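Local coordinates for protein adenylation domain (Streptomyces sp., PDB 5N9X) that belongs to the ANL superfamily, with a large N-terminal AMP-binding part and a small C-terminal domain, and holds bound ATP and threonine, at residues A[440-445]-A[449-454]; A[507-512]-A[519-524]; A[58-63]-A[132-137]. All blocks are in the same frame, centred on the assembly; numbering follows the deposited sequence.

Contact 1 (A[440-445]-A[449-454]); sequences AAVRTH and VDAVVW
Val-442 and Ala-451 make the tightly packed half of this contact, Arg-443 and Asp-450 its polar, more open half. CG1 of Val-442 lies anti to the backbone N (chi1 168°) and comes within 3.7 Å of the CB of Ala-451, so that one methyl branch of the helix residue sits against the methyl that the strand turns toward it. Both residues are buried, and Leu-485 and Val-489 of helix 482-492 close over Val-442 as well.

One residue further on, the chain of Arg-443 runs alongside Asp-450, the two pointing the same way. Its aliphatic part passes the backbone first, CG lying 3.5 Å from the O of Val-449. A bend at chi3 (-141°) then brings the guanidinium side-on to the carboxylate. NE and NH2 of Arg-443 both grip one oxygen, Asp-450 OD1, the NE bond measuring 3.2 Å and the NH2 bond 3.3 Å. That oxygen lies in the guanidinium plane, yet the carboxylate itself is turned 67° from it: NE meets OD1 from well above the carboxylate plane, whereas NH2 comes nearly along the C-O axis. Ala-451 N adds a weak bond to the same OD1. On this side Val-449 is exposed, and both charged residues are partly exposed.

The two halves join helix 435-443 to strand 450-457 across a three-residue connection, in the small C-terminal domain of the family. Glu-439, one helical turn before Arg-443, forms a long, weak ion pair with NH2 of Arg-443 and accepts a hydrogen bond from Val-453 N. Two donors from one guanidinium converging on a single carboxylate oxygen suggest that negative charge is drawn toward OD1, which would probably favour the ionised form of Asp-450.

Contact 2 (A[507-512]-A[519-524]); sequences ELPRTI and ASVARA
The loop leading from strand 501-505 to the C-terminal helix 518-528 folds back on that helix through Pro-509, whose ring meets Ser-520 and Val-521 on the helix's first turn. CB of Pro-509 lies 3.3 Å from Ser-520 OG, a carbon-to-oxygen contact. The hydroxyl reaches the ring because OG stands anti to the backbone N (chi1 -164°). Next to it, CG2 of Val-521 meets the ring at CG and CD, 3.5 Å from Pro-509 CG and 3.6 Å from Pro-509 CD, and the two side chains cross at about a right angle.

This turn-back belongs to the C-terminal domain of the AMP-binding family, in which helix 518-528 packs on the three-stranded sheet containing strands 450-457 and 463-470. A backbone hydrogen bond between Pro-509 and Asp-517 fastens the loop just ahead of the helix, and the carboxylate of Asp-517 makes a weak bond to Ser-520 N.

Leu-508 adds a looser touch, its CD2 lying 4.3 Å from Val-521 CG2. Both of these side chains are buried; Pro-509 and Ser-520 remain partly exposed.

Contact 3 (A[58-63]-A[132-137]); sequences DLLHDA and PLVTEE
Leu-59 and Leu-60, consecutive residues near the end of helix 46-62, each send a CD2 methyl to a different branch of Val-134. The two leucines reach these positions by different first torsions.

In Leu-59, CG lies anti to the backbone N (chi1 172°). CB already points toward the strand, and the side chain meets Val-134 tip to tip, with Leu-59 CD2 3.8 Å from Val-134 CG1. Leu-60 starts off differently: its CG is anti to the carbonyl carbon and beside the backbone N (chi1 -73°). The CB of Leu-60 does not aim at the strand, but the end of the chain swings closer, and it crosses Val-134 at about a right angle with Leu-60 CD2 4.0 Å from Val-134 CG2.

Val-134 divides its two methyls between them. CG1 serves Leu-59, while CG2 serves Leu-60. All the close contacts are methyl to methyl, and the backbones stay well apart, with 8.3 Å between the CA of Leu-60 and the CA of Val-134. Leu-60 and Val-134 are buried, whereas Leu-59 is partly exposed.

Val-134 also pairs through its backbone with Leu-119 and Gly-121 of strand 118-121, and just beyond it Thr-135 N-caps helix 136-141 through OG1 to the N of Asn-138. A helix laid by its leucines against the outermost strand, 133-134, of a four-stranded parallel sheet is the layered alpha/beta packing found in the large N-terminal part of AMP-binding enzymes.

How the contacts relate
From the N terminus, contact 3 comes first, bringing residues 58-63 and 132-137 together around 68 intervening residues that include the other three strands of its parallel sheet. Contact 1 then closes a three-residue loop, and contact 2 a connection of six residues, the last of them already helical. The three follow in series, without nesting or crossing. Contacts 1 and 2 share the C-terminal domain: Trp-454 CH2 lies 3.4 Å from Val-521 CG1, and Val-452 CG2 lies 3.5 Å from Leu-508 CD1, tying strand 450-457 to helix 518-528 and the loop before it. Contact 3 lies in the N-terminal part, its centre 48 Å from that of contact 1.

Contact 1 (A[440-445]-A[449-454])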
ATOM      1  N   ALA A 440       9.782  16.404   9.620  1.00 17.94           N
ATOM      2  CA  ALA A 440      10.963  15.713  10.124  1.00 25.68           C
ATOM      3  C   ALA A 440      11.619  16.515  11.235  1.00 22.11           C
ATOM      4  O   ALA A 440      12.056  15.942  12.230  1.00 27.53           O
ATOM      5  CB  ALA A 440      11.961  15.448   9.005  1.00 19.94           C
ATOM      6  N   ALA A 441      11.674  17.834  11.075  1.00 18.30           N
ATOM      7  CA  ALA A 441      12.250  18.685  12.112  1.00 24.05           C
ATOM      8  C   ALA A 441      11.460  18.575  13.421  1.00 25.19           C
ATOM      9  O   ALA A 441      12.049  18.583  14.504  1.00 23.58           O
ATOM     10  CB  ALA A 441      12.320  20.137  11.648  1.00 14.82           C
ATOM     11  N   VAL A 442      10.137  18.496  13.335  1.00 20.02           N
ATOM     12  CA  VAL A 442       9.344  18.302  14.533  1.00 20.69           C
ATOM     13  C   VAL A 442       9.621  16.906  15.105  1.00 27.13           C
ATOM     14  O   VAL A 442       9.840  16.755  16.304  1.00 28.78           O
ATOM     15  CB  VAL A 442       7.831  18.506  14.253  1.00 34.09           C
ATOM     16  CG1 VAL A 442       6.990  18.008  15.426  1.00 24.66           C
ATOM     17  CG2 VAL A 442       7.530  19.990  13.983  1.00 16.83           C
ATOM     18  N   ARG A 443       9.666  15.895  14.243  1.00 24.44           N
ATOM     19  CA  ARG A 443       9.981  14.528  14.669  1.00 28.61           C
ATOM     20  C   ARG A 443      11.352  14.382  15.368  1.00 27.66           C
ATOM     21  O   ARG A 443      11.558  13.477  16.177  1.00 19.74           O
ATOM     22  CB  ARG A 443       9.914  13.584  13.466  1.00 30.27           C
ATOM     23  CG  ARG A 443       8.569  12.923  13.277  1.00 29.30           C
ATOM     24  CD  ARG A 443       8.613  11.893  12.158  1.00 26.46           C
ATOM     25  NE  ARG A 443       7.382  11.933  11.374  1.00 37.63           N
ATOM     26  CZ  ARG A 443       7.311  12.449  10.151  1.00 37.67           C
ATOM     27  NH1 ARG A 443       8.402  12.950   9.576  1.00 33.10           N
ATOM     28  NH2 ARG A 443       6.159  12.470   9.506  1.00 31.85           N
ATOM     29  N   THR A 444      12.268  15.288  15.053  1.00 23.81           N
ATOM     30  CA  THR A 444      13.592  15.347  15.682  1.00 26.51           C
ATOM     31  C   THR A 444      13.504  15.470  17.209  1.00 26.86           C
ATOM     32  O   THR A 444      14.438  15.124  17.922  1.00 25.50           O
ATOM     33  CB  THR A 444      14.417  16.518  15.071  1.00 22.00           C
ATOM     34  OG1 THR A 444      15.124  16.043  13.925  1.00 24.08           O
ATOM     35  CG2 THR A 444      15.414  17.078  16.025  1.00 38.99           C
ATOM     36  N   HIS A 445      12.356  15.891  17.725  1.00 23.01           N
ATOM     37  CA  HIS A 445      12.186  15.930  19.180  1.00 33.82           C
ATOM     38  C   HIS A 445      12.004  14.530  19.778  1.00 26.17           C
ATOM     39  O   HIS A 445      11.042  13.845  19.468  1.00 25.87           O
ATOM     40  CB  HIS A 445      10.997  16.815  19.566  1.00 27.08           C
ATOM     41  CG  HIS A 445      10.969  17.186  21.012  1.00 20.65           C
ATOM     42  ND1 HIS A 445      10.649  16.289  22.008  1.00 27.58           N
ATOM     43  CD2 HIS A 445      11.234  18.356  21.631  1.00 20.33           C
ATOM     44  CE1 HIS A 445      10.710  16.896  23.178  1.00 20.75           C
ATOM     45  NE2 HIS A 445      11.060  18.152  22.977  1.00 24.38           N
ATOM     46  N   VAL A 449       6.723  10.963  18.496  1.00 35.97           N
ATOM     47  CA  VAL A 449       6.643   9.901  17.490  1.00 33.34           C
ATOM     48  C   VAL A 449       6.375  10.458  16.090  1.00 26.84           C
ATOM     49  O   VAL A 449       7.191  10.288  15.194  1.00 36.10           O
ATOM     50  CB  VAL A 449       5.543   8.851  17.826  1.00 36.03           C
ATOM     51  CG1 VAL A 449       5.778   7.570  17.034  1.00 40.30           C
ATOM     52  CG2 VAL A 449       5.551   8.517  19.303  1.00 38.76           C
ATOM     53  N   ASP A 450       5.239  11.120  15.896  1.00 21.28           N
ATOM     54  CA  ASP A 450       4.822  11.477  14.543  1.00 20.76           C
ATOM     55  C   ASP A 450       4.306  12.900  14.413  1.00 21.60           C
ATOM     56  O   ASP A 450       3.773  13.467  15.366  1.00 25.60           O
ATOM     57  CB  ASP A 450       3.737  10.507  14.070  1.00 26.59           C
ATOM     58  CG  ASP A 450       3.910  10.102  12.628  1.00 31.08           C
ATOM     59  OD1 ASP A 450       4.372  10.932  11.804  1.00 37.87           O
ATOM     60  OD2 ASP A 450       3.596   8.930  12.324  1.00 49.15           O
ATOM     61  N   ALA A 451       4.433  13.465  13.217  1.00 29.30           N
ATOM     62  CA  ALA A 451       3.957  14.822  12.960  1.00 28.21           C
ATOM     63  C   ALA A 451       3.317  14.981  11.572  1.00 21.24           C
ATOM     64  O   ALA A 451       3.747  14.360  10.612  1.00 21.52           O
ATOM     65  CB  ALA A 451       5.109  15.806  13.119  1.00 27.99           C
ATOM     66  N   VAL A 452       2.294  15.828  11.483  1.00 25.64           N
ATOM     67  CA  VAL A 452       1.705  16.241  10.208  1.00 17.47           C
ATOM     68  C   VAL A 452       1.715  17.765  10.142  1.00 17.41           C
ATOM     69  O   VAL A 452       1.149  18.425  11.018  1.00 18.84           O
ATOM     70  CB  VAL A 452       0.266  15.728  10.050  1.00 22.87           C
ATOM     71  CG1 VAL A 452      -0.397  16.293   8.784  1.00 19.00           C
ATOM     72  CG2 VAL A 452       0.244  14.221  10.057  1.00 21.78           C
ATOM     73  N   VAL A 453       2.369  18.322   9.128  1.00 16.07           N
ATOM     74  CA  VAL A 453       2.471  19.768   9.016  1.00 17.43           C
ATOM     75  C   VAL A 453       1.789  20.213   7.734  1.00 17.08           C
ATOM     76  O   VAL A 453       2.059  19.653   6.669  1.00 17.46           O
ATOM     77  CB  VAL A 453       3.943  20.254   9.011  1.00 20.26           C
ATOM     78  CG1 VAL A 453       4.005  21.770   8.832  1.00 18.95           C
ATOM     79  CG2 VAL A 453       4.665  19.835  10.278  1.00 21.64           C
ATOM     80  N   TRP A 454       0.897  21.197   7.820  1.00 14.04           N
ATOM     81  CA  TRP A 454       0.259  21.709   6.603  1.00 27.60           C
ATOM     82  C   TRP A 454      -0.059  23.208   6.652  1.00 18.31           C
ATOM     83  O   TRP A 454       0.023  23.838   7.700  1.00 17.63           O
ATOM     84  CB  TRP A 454      -1.022  20.911   6.295  1.00 13.87           C
ATOM     85  CG  TRP A 454      -2.183  21.192   7.180  1.00 16.75           C
ATOM     86  CD1 TRP A 454      -3.314  21.904   6.868  1.00 19.33           C
ATOM     87  CD2 TRP A 454      -2.354  20.744   8.525  1.00 15.53           C
ATOM     88  NE1 TRP A 454      -4.174  21.922   7.940  1.00 12.92           N
ATOM     89  CE2 TRP A 454      -3.611  21.222   8.971  1.00 13.39           C
ATOM     90  CE3 TRP A 454      -1.559  19.996   9.406  1.00 14.57           C
ATOM     91  CZ2 TRP A 454      -4.093  20.966  10.253  1.00 16.87           C
ATOM     92  CZ3 TRP A 454      -2.030  19.745  10.679  1.00 14.31           C
ATOM     93  CH2 TRP A 454      -3.287  20.231  11.097  1.00 21.40           C
TER

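Contact 2 (A[507-512]-A[519-524])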
ATOM      1  N   GLU A 507      -3.341  10.015  19.001  1.00 33.49           N
ATOM      2  CA  GLU A 507      -2.903   9.289  17.807  1.00 30.25           C
ATOM      3  C   GLU A 507      -3.259  10.148  16.597  1.00 27.56           C
ATOM      4  O   GLU A 507      -4.176  10.953  16.673  1.00 25.62           O
ATOM      5  CB  GLU A 507      -3.582   7.908  17.674  1.00 39.39           C
ATOM      6  CG  GLU A 507      -4.211   7.316  18.944  1.00 37.77           C
ATOM      7  CD  GLU A 507      -5.101   6.100  18.644  1.00 49.39           C
ATOM      8  OE1 GLU A 507      -5.424   5.885  17.455  1.00 50.71           O
ATOM      9  OE2 GLU A 507      -5.485   5.368  19.592  1.00 50.07           O
ATOM     10  N   LEU A 508      -2.559   9.972  15.483  1.00 28.76           N
ATOM     11  CA  LEU A 508      -2.983  10.605  14.244  1.00 22.89           C
ATOM     12  C   LEU A 508      -4.077   9.731  13.632  1.00 33.16           C
ATOM     13  O   LEU A 508      -4.016   8.503  13.742  1.00 32.36           O
ATOM     14  CB  LEU A 508      -1.810  10.767  13.277  1.00 23.98           C
ATOM     15  CG  LEU A 508      -0.715  11.765  13.664  1.00 24.34           C
ATOM     16  CD1 LEU A 508       0.378  11.826  12.617  1.00 23.51           C
ATOM     17  CD2 LEU A 508      -1.274  13.154  13.945  1.00 21.88           C
ATOM     18  N   PRO A 509      -5.090  10.356  13.003  1.00 33.10           N
ATOM     19  CA  PRO A 509      -6.112   9.590  12.286  1.00 25.58           C
ATOM     20  C   PRO A 509      -5.509   8.865  11.101  1.00 29.73           C
ATOM     21  O   PRO A 509      -4.563   9.390  10.509  1.00 23.13           O
ATOM     22  CB  PRO A 509      -7.108  10.665  11.836  1.00 25.92           C
ATOM     23  CG  PRO A 509      -6.307  11.913  11.770  1.00 25.05           C
ATOM     24  CD  PRO A 509      -5.355  11.807  12.931  1.00 33.97           C
ATOM     25  N   ARG A 510      -6.062   7.700  10.759  1.00 27.88           N
ATOM     26  CA  ARG A 510      -5.455   6.776   9.806  1.00 24.15           C
ATOM     27  C   ARG A 510      -6.431   6.339   8.725  1.00 23.91           C
ATOM     28  O   ARG A 510      -7.527   5.882   9.050  1.00 20.57           O
ATOM     29  CB  ARG A 510      -4.970   5.519  10.531  1.00 33.76           C
ATOM     30  CG  ARG A 510      -3.957   5.702  11.633  1.00 32.83           C
ATOM     31  CD  ARG A 510      -2.577   6.060  11.150  1.00 36.87           C
ATOM     32  NE  ARG A 510      -1.690   6.245  12.291  1.00 34.66           N
ATOM     33  CZ  ARG A 510      -0.462   6.737  12.206  1.00 38.81           C
ATOM     34  NH1 ARG A 510       0.045   7.045  11.024  1.00 39.62           N
ATOM     35  NH2 ARG A 510       0.267   6.895  13.298  1.00 42.85           N
ATOM     36  N   THR A 511      -6.024   6.452   7.455  1.00 32.85           N
ATOM     37  CA  THR A 511      -6.709   5.770   6.356  1.00 28.02           C
ATOM     38  C   THR A 511      -6.403   4.260   6.462  1.00 32.02           C
ATOM     39  O   THR A 511      -5.472   3.868   7.165  1.00 27.27           O
ATOM     40  CB  THR A 511      -6.291   6.324   4.971  1.00 29.02           C
ATOM     41  OG1 THR A 511      -4.896   6.607   4.973  1.00 26.16           O
ATOM     42  CG2 THR A 511      -7.040   7.616   4.646  1.00 29.11           C
ATOM     43  N   ILE A 512      -7.184   3.417   5.789  1.00 25.13           N
ATOM     44  CA  ILE A 512      -7.131   1.972   6.035  1.00 37.62           C
ATOM     45  C   ILE A 512      -5.799   1.313   5.648  1.00 28.98           C
ATOM     46  O   ILE A 512      -5.521   0.191   6.071  1.00 35.70           O
ATOM     47  CB  ILE A 512      -8.278   1.237   5.301  1.00 33.90           C
ATOM     48  CG1 ILE A 512      -8.237   1.546   3.823  1.00 28.69           C
ATOM     49  CG2 ILE A 512      -9.632   1.606   5.887  1.00 31.25           C
ATOM     50  CD1 ILE A 512      -9.433   1.022   3.076  1.00 47.13           C
ATOM     51  N   ALA A 519      -6.234  15.040   5.319  1.00 22.20           N
ATOM     52  CA  ALA A 519      -7.554  15.699   5.311  1.00 23.63           C
ATOM     53  C   ALA A 519      -8.302  15.528   6.640  1.00 21.19           C
ATOM     54  O   ALA A 519      -9.041  16.415   7.063  1.00 29.21           O
ATOM     55  CB  ALA A 519      -8.405  15.170   4.168  1.00 16.73           C
ATOM     56  N   SER A 520      -8.114  14.383   7.292  1.00 24.42           N
ATOM     57  CA  SER A 520      -8.632  14.154   8.651  1.00 20.01           C
ATOM     58  C   SER A 520      -7.925  14.941   9.760  1.00 17.84           C
ATOM     59  O   SER A 520      -8.466  15.166  10.834  1.00 18.76           O
ATOM     60  CB  SER A 520      -8.542  12.672   8.991  1.00 22.26           C
ATOM     61  OG  SER A 520      -9.330  12.354  10.107  1.00 16.46           O
ATOM     62  N   VAL A 521      -6.686  15.317   9.545  1.00 20.52           N
ATOM     63  CA  VAL A 521      -6.017  16.023  10.618  1.00 23.78           C
ATOM     64  C   VAL A 521      -6.463  17.482  10.556  1.00 13.69           C
ATOM     65  O   VAL A 521      -6.802  18.078  11.570  1.00 18.17           O
ATOM     66  CB  VAL A 521      -4.473  15.878  10.527  1.00 20.01           C
ATOM     67  CG1 VAL A 521      -3.803  16.874  11.417  1.00 21.88           C
ATOM     68  CG2 VAL A 521      -4.069  14.480  10.932  1.00 17.48           C
ATOM     69  N   ALA A 522      -6.497  18.026   9.353  1.00 14.12           N
ATOM     70  CA  ALA A 522      -6.956  19.395   9.138  1.00 23.05           C
ATOM     71  C   ALA A 522      -8.382  19.625   9.654  1.00 23.46           C
ATOM     72  O   ALA A 522      -8.674  20.690  10.183  1.00 22.16           O
ATOM     73  CB  ALA A 522      -6.869  19.751   7.667  1.00 16.06           C
ATOM     74  N   ARG A 523      -9.260  18.633   9.517  1.00 17.64           N
ATOM     75  CA  ARG A 523     -10.627  18.797   9.995  1.00 25.14           C
ATOM     76  C   ARG A 523     -10.747  18.736  11.522  1.00 26.25           C
ATOM     77  O   ARG A 523     -11.558  19.457  12.109  1.00 21.84           O
ATOM     78  CB  ARG A 523     -11.552  17.756   9.344  1.00 27.07           C
ATOM     79  CG  ARG A 523     -11.814  18.031   7.864  1.00 27.84           C
ATOM     80  CD  ARG A 523     -12.916  17.165   7.300  1.00 32.80           C
ATOM     81  NE  ARG A 523     -12.455  16.386   6.147  1.00 44.74           N
ATOM     82  CZ  ARG A 523     -12.247  15.071   6.166  1.00 34.02           C
ATOM     83  NH1 ARG A 523     -12.461  14.384   7.277  1.00 30.97           N
ATOM     84  NH2 ARG A 523     -11.827  14.445   5.076  1.00 45.22           N
ATOM     85  N   ALA A 524      -9.941  17.885  12.153  1.00 17.31           N
ATOM     86  CA  ALA A 524      -9.958  17.755  13.599  1.00 21.30           C
ATOM     87  C   ALA A 524      -9.413  19.032  14.237  1.00 18.34           C
ATOM     88  O   ALA A 524      -9.902  19.501  15.258  1.00 21.71           O
ATOM     89  CB  ALA A 524      -9.140  16.540  14.035  1.00 15.87           C
TER

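Contact 3 (A[58-63]-A[132-137])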
ATOM      1  N   ASP A  58     -18.568 -20.749 -10.414  1.00 27.51           N
ATOM      2  CA  ASP A  58     -19.785 -21.309 -10.980  1.00 29.11           C
ATOM      3  C   ASP A  58     -21.013 -20.651 -10.331  1.00 37.36           C
ATOM      4  O   ASP A  58     -21.913 -20.180 -11.042  1.00 31.40           O
ATOM      5  CB  ASP A  58     -19.813 -22.833 -10.815  1.00 23.76           C
ATOM      6  CG  ASP A  58     -18.815 -23.541 -11.725  1.00 30.71           C
ATOM      7  OD1 ASP A  58     -18.858 -23.302 -12.945  1.00 35.89           O
ATOM      8  OD2 ASP A  58     -17.992 -24.350 -11.236  1.00 46.59           O
ATOM      9  N   LEU A  59     -21.031 -20.573  -8.999  1.00 23.45           N
ATOM     10  CA  LEU A  59     -22.091 -19.839  -8.309  1.00 27.89           C
ATOM     11  C   LEU A  59     -22.213 -18.389  -8.808  1.00 36.15           C
ATOM     12  O   LEU A  59     -23.322 -17.903  -9.077  1.00 40.73           O
ATOM     13  CB  LEU A  59     -21.875 -19.849  -6.796  1.00 23.58           C
ATOM     14  CG  LEU A  59     -22.861 -18.937  -6.058  1.00 31.62           C
ATOM     15  CD1 LEU A  59     -24.238 -19.553  -6.101  1.00 25.41           C
ATOM     16  CD2 LEU A  59     -22.441 -18.676  -4.621  1.00 24.38           C
ATOM     17  N   LEU A  60     -21.092 -17.695  -8.950  1.00 26.86           N
ATOM     18  CA  LEU A  60     -21.170 -16.314  -9.416  1.00 31.78           C
ATOM     19  C   LEU A  60     -21.736 -16.250 -10.833  1.00 37.20           C
ATOM     20  O   LEU A  60     -22.579 -15.393 -11.146  1.00 32.56           O
ATOM     21  CB  LEU A  60     -19.806 -15.643  -9.352  1.00 24.57           C
ATOM     22  CG  LEU A  60     -19.377 -15.335  -7.917  1.00 32.83           C
ATOM     23  CD1 LEU A  60     -17.886 -14.992  -7.864  1.00 28.68           C
ATOM     24  CD2 LEU A  60     -20.237 -14.237  -7.303  1.00 23.50           C
ATOM     25  N   HIS A  61     -21.282 -17.165 -11.684  1.00 26.85           N
ATOM     26  CA  HIS A  61     -21.809 -17.230 -13.036  1.00 29.93           C
ATOM     27  C   HIS A  61     -23.333 -17.371 -13.038  1.00 36.97           C
ATOM     28  O   HIS A  61     -24.017 -16.596 -13.712  1.00 37.94           O
ATOM     29  CB  HIS A  61     -21.183 -18.378 -13.806  1.00 33.80           C
ATOM     30  CG  HIS A  61     -21.507 -18.369 -15.268  1.00 42.05           C
ATOM     31  ND1 HIS A  61     -20.746 -17.690 -16.199  1.00 40.06           N
ATOM     32  CD2 HIS A  61     -22.514 -18.950 -15.962  1.00 44.80           C
ATOM     33  CE1 HIS A  61     -21.263 -17.867 -17.399  1.00 42.80           C
ATOM     34  NE2 HIS A  61     -22.340 -18.623 -17.284  1.00 45.98           N
ATOM     35  N   ASP A  62     -23.850 -18.344 -12.279  1.00 39.37           N
ATOM     36  CA  ASP A  62     -25.298 -18.582 -12.148  1.00 37.32           C
ATOM     37  C   ASP A  62     -26.059 -17.311 -11.749  1.00 34.94           C
ATOM     38  O   ASP A  62     -27.126 -17.023 -12.280  1.00 44.82           O
ATOM     39  CB  ASP A  62     -25.599 -19.680 -11.106  1.00 37.73           C
ATOM     40  CG  ASP A  62     -25.022 -21.041 -11.470  1.00 37.29           C
ATOM     41  OD1 ASP A  62     -24.700 -21.282 -12.652  1.00 42.56           O
ATOM     42  OD2 ASP A  62     -24.897 -21.878 -10.548  1.00 45.46           O
ATOM     43  N   ALA A  63     -25.513 -16.554 -10.806  1.00 31.84           N
ATOM     44  CA  ALA A  63     -26.154 -15.326 -10.352  1.00 32.31           C
ATOM     45  C   ALA A  63     -26.041 -14.200 -11.377  1.00 28.12           C
ATOM     46  O   ALA A  63     -26.406 -13.065 -11.097  1.00 31.79           O
ATOM     47  CB  ALA A  63     -25.564 -14.886  -9.045  1.00 28.75           C
ATOM     48  N   PRO A 132     -27.643  -7.944  -6.253  1.00 36.84           N
ATOM     49  CA  PRO A 132     -27.689  -9.266  -5.611  1.00 36.14           C
ATOM     50  C   PRO A 132     -26.573  -9.508  -4.599  1.00 39.16           C
ATOM     51  O   PRO A 132     -25.466  -8.994  -4.761  1.00 39.75           O
ATOM     52  CB  PRO A 132     -27.564 -10.242  -6.788  1.00 39.36           C
ATOM     53  CG  PRO A 132     -27.137  -9.437  -7.981  1.00 33.06           C
ATOM     54  CD  PRO A 132     -27.075  -7.988  -7.610  1.00 40.48           C
ATOM     55  N   LEU A 133     -26.872 -10.290  -3.566  1.00 40.90           N
ATOM     56  CA  LEU A 133     -25.873 -10.644  -2.563  1.00 35.13           C
ATOM     57  C   LEU A 133     -25.434 -12.093  -2.599  1.00 38.31           C
ATOM     58  O   LEU A 133     -26.237 -12.996  -2.802  1.00 39.89           O
ATOM     59  CB  LEU A 133     -26.379 -10.354  -1.155  1.00 41.84           C
ATOM     60  CG  LEU A 133     -25.271  -9.772  -0.273  1.00 42.12           C
ATOM     61  CD1 LEU A 133     -25.032  -8.304  -0.579  1.00 42.75           C
ATOM     62  CD2 LEU A 133     -25.547  -9.990   1.201  1.00 47.73           C
ATOM     63  N   VAL A 134     -24.138 -12.296  -2.409  1.00 41.94           N
ATOM     64  CA  VAL A 134     -23.612 -13.570  -1.973  1.00 29.09           C
ATOM     65  C   VAL A 134     -23.167 -13.329  -0.541  1.00 32.52           C
ATOM     66  O   VAL A 134     -22.352 -12.446  -0.290  1.00 36.31           O
ATOM     67  CB  VAL A 134     -22.453 -14.043  -2.843  1.00 30.45           C
ATOM     68  CG1 VAL A 134     -22.105 -15.500  -2.533  1.00 30.78           C
ATOM     69  CG2 VAL A 134     -22.802 -13.872  -4.297  1.00 27.90           C
ATOM     70  N   THR A 135     -23.727 -14.067   0.408  1.00 35.81           N
ATOM     71  CA  THR A 135     -23.427 -13.825   1.819  1.00 38.17           C
ATOM     72  C   THR A 135     -22.178 -14.585   2.215  1.00 33.75           C
ATOM     73  O   THR A 135     -21.682 -15.400   1.442  1.00 28.44           O
ATOM     74  CB  THR A 135     -24.594 -14.240   2.727  1.00 34.05           C
ATOM     75  OG1 THR A 135     -24.808 -15.650   2.597  1.00 31.83           O
ATOM     76  CG2 THR A 135     -25.849 -13.492   2.342  1.00 30.10           C
ATOM     77  N   GLU A 136     -21.666 -14.316   3.408  1.00 31.80           N
ATOM     78  CA  GLU A 136     -20.501 -15.048   3.863  1.00 39.68           C
ATOM     79  C   GLU A 136     -20.873 -16.508   4.060  1.00 39.52           C
ATOM     80  O   GLU A 136     -20.091 -17.405   3.736  1.00 38.02           O
ATOM     81  CB  GLU A 136     -19.929 -14.451   5.154  1.00 31.33           C
ATOM     82  CG  GLU A 136     -18.457 -14.803   5.357  1.00 36.73           C
ATOM     83  CD  GLU A 136     -17.851 -14.197   6.610  1.00 34.72           C
ATOM     84  OE1 GLU A 136     -18.384 -13.185   7.119  1.00 40.44           O
ATOM     85  OE2 GLU A 136     -16.838 -14.746   7.085  1.00 31.01           O
ATOM     86  N   GLU A 137     -22.072 -16.739   4.590  1.00 44.48           N
ATOM     87  CA  GLU A 137     -22.549 -18.094   4.828  1.00 33.72           C
ATOM     88  C   GLU A 137     -22.686 -18.785   3.487  1.00 31.39           C
ATOM     89  O   GLU A 137     -22.326 -19.961   3.338  1.00 34.62           O
ATOM     90  CB  GLU A 137     -23.883 -18.101   5.586  1.00 40.60           C
ATOM     91  CG  GLU A 137     -24.613 -19.440   5.520  1.00 46.69           C
ATOM     92  CD  GLU A 137     -25.876 -19.492   6.366  1.00 61.90           C
ATOM     93  OE1 GLU A 137     -26.593 -18.467   6.447  1.00 56.70           O
ATOM     94  OE2 GLU A 137     -26.154 -20.572   6.942  1.00 59.54           O
TER